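Local coordinates for tyrosine phosphatase (Orf virus, PDB 5NCR), which removes phosphate groups from phosphorylated substrates as a homodimeric tyrosine phosphatase with triple specificity and probably dephosphorylates phosphoserine in proteins, at residues B[45-50]-B[66-71]. The protein carries 2 engineered substitutions. Residues are numbered along the deposited sequence; the frame is centred on the assembly and turned at random.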
loop_
_atom_site.group_PDB
_atom_site.type_symbol
_atom_site.label_atom_id
_atom_site.label_comp_id
_atom_site.label_asym_id
_atom_site.label_seq_id
_atom_site.Cartn_x
_atom_site.Cartn_y
_atom_site.Cartn_z
ATOM N N ALA B 45 11.194 29.823 17.683
ATOM C CA ALA B 45 12.653 29.953 17.641
ATOM C C ALA B 45 13.077 30.912 16.523
ATOM O O ALA B 45 13.940 31.754 16.754
ATOM C CB ALA B 45 13.308 28.584 17.468
ATOM N N VAL B 46 12.447 30.815 15.339
ATOM C CA VAL B 46 12.688 31.707 14.185
ATOM C C VAL B 46 12.377 33.162 14.597
ATOM O O VAL B 46 13.228 34.039 14.447
ATOM C CB VAL B 46 11.878 31.288 12.907
ATOM C CG1 VAL B 46 12.083 32.278 11.754
ATOM C CG2 VAL B 46 12.229 29.871 12.455
ATOM N N LEU B 47 11.172 33.387 15.158
ATOM C CA LEU B 47 10.683 34.697 15.595
ATOM C C LEU B 47 11.509 35.345 16.727
ATOM O O LEU B 47 11.574 36.574 16.779
ATOM C CB LEU B 47 9.196 34.635 15.968
ATOM C CG LEU B 47 8.247 34.217 14.839
ATOM C CD1 LEU B 47 6.974 33.660 15.401
ATOM C CD2 LEU B 47 7.987 35.370 13.859
ATOM N N ARG B 48 12.155 34.533 17.602
ATOM C CA ARG B 48 13.018 35.036 18.692
ATOM C C ARG B 48 14.412 35.403 18.150
ATOM O O ARG B 48 15.232 35.947 18.892
ATOM C CB ARG B 48 13.223 33.961 19.779
ATOM C CG ARG B 48 12.043 33.663 20.691
ATOM C CD ARG B 48 12.411 32.722 21.841
ATOM N NE ARG B 48 13.334 31.637 21.472
ATOM C CZ ARG B 48 12.967 30.380 21.233
ATOM N NH1 ARG B 48 11.690 30.028 21.303
ATOM N NH2 ARG B 48 13.876 29.466 20.918
ATOM N N GLY B 49 14.683 35.033 16.896
ATOM C CA GLY B 49 15.985 35.218 16.268
ATOM C C GLY B 49 16.971 34.171 16.761
ATOM O O GLY B 49 18.180 34.395 16.721
ATOM N N ASP B 50 16.448 33.012 17.221
ATOM C CA ASP B 50 17.200 31.888 17.773
ATOM C C ASP B 50 17.432 30.748 16.768
ATOM O O ASP B 50 18.024 29.733 17.129
ATOM C CB ASP B 50 16.474 31.361 19.029
ATOM C CG ASP B 50 16.595 32.250 20.250
ATOM O OD1 ASP B 50 16.580 33.494 20.086
ATOM O OD2 ASP B 50 16.693 31.704 21.373
ATOM N N TYR B 66 0.515 36.131 14.032
ATOM C CA TYR B 66 1.650 36.699 14.762
ATOM C C TYR B 66 2.359 37.758 13.915
ATOM O O TYR B 66 2.220 37.781 12.684
ATOM C CB TYR B 66 2.640 35.617 15.249
ATOM C CG TYR B 66 3.166 34.713 14.152
ATOM C CD1 TYR B 66 4.093 35.177 13.222
ATOM C CD2 TYR B 66 2.754 33.386 14.056
ATOM C CE1 TYR B 66 4.561 34.362 12.196
ATOM C CE2 TYR B 66 3.234 32.550 13.042
ATOM C CZ TYR B 66 4.135 33.046 12.112
ATOM O OH TYR B 66 4.618 32.254 11.107
ATOM N N SER B 67 3.132 38.625 14.593
ATOM C CA SER B 67 3.943 39.662 13.977
ATOM C C SER B 67 5.276 39.026 13.620
ATOM O O SER B 67 5.743 38.132 14.331
ATOM C CB SER B 67 4.162 40.816 14.957
ATOM O OG SER B 67 5.231 41.673 14.583
ATOM N N THR B 68 5.899 39.504 12.543
ATOM C CA THR B 68 7.205 39.012 12.110
ATOM C C THR B 68 8.280 40.095 12.189
ATOM O O THR B 68 7.999 41.259 11.869
ATOM C CB THR B 68 7.140 38.450 10.696
ATOM O OG1 THR B 68 6.328 39.295 9.878
ATOM C CG2 THR B 68 6.663 37.016 10.667
ATOM N N PRO B 69 9.540 39.722 12.533
ATOM C CA PRO B 69 10.617 40.724 12.520
ATOM C C PRO B 69 10.929 41.118 11.074
ATOM O O PRO B 69 10.452 40.461 10.129
ATOM C CB PRO B 69 11.787 39.995 13.181
ATOM C CG PRO B 69 11.538 38.560 12.876
ATOM C CD PRO B 69 10.057 38.382 12.893
ATOM N N ALA B 70 11.708 42.199 10.906
ATOM C CA ALA B 70 12.106 42.727 9.605
ATOM C C ALA B 70 12.822 41.658 8.787
ATOM O O ALA B 70 13.633 40.910 9.330
ATOM C CB ALA B 70 13.015 43.934 9.801
ATOM N N GLY B 71 12.484 41.577 7.505
ATOM C CA GLY B 71 13.086 40.625 6.577
ATOM C C GLY B 71 12.378 39.288 6.478
ATOM O O GLY B 71 12.720 38.483 5.606
#
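Leu47, in the last turn of helix 40-47, packs on the Tyr66 ring with both methyls, a worked example of how one branched side chain can join a helix end to a loop without any hydrogen bond between them. Its CG stands beside the backbone N, opposite the carbonyl carbon (chi1 -61°); this torsion together with chi2 (157°) brings the end of the side chain nearer to 66-71. There CD1 sits over one face of the Tyr66 ring, 4.0 Å from the centroid and 14° off the ring normal, a CH-pi contact. CD2 touches the ring's CE1 side and reaches on toward Ser67 O (3.6 Å) and the carbons Thr68 CG2 and Pro69 CD (both 3.8 Å). The Thr68 methyl also lies at the edge of the Tyr66 ring, in its plane. At the far end of that ring, OH hydrogen-bonds His111 NE2, while Leu58 of strand 57-60 touches Leu47, Tyr66 and Thr68 from the sheet. The end of the helix is closed by a Schellman motif at Gly49, of positive phi: Asp50 N bonds Ala45 O (2.8 Å) and Gly49 N bonds Val46 O (3.0 Å). The arrangement is surface packing of a helix C-terminus on the loop between parallel strands 57-60 and 73-76, within the alpha/beta fold of dual-specificity phosphatases.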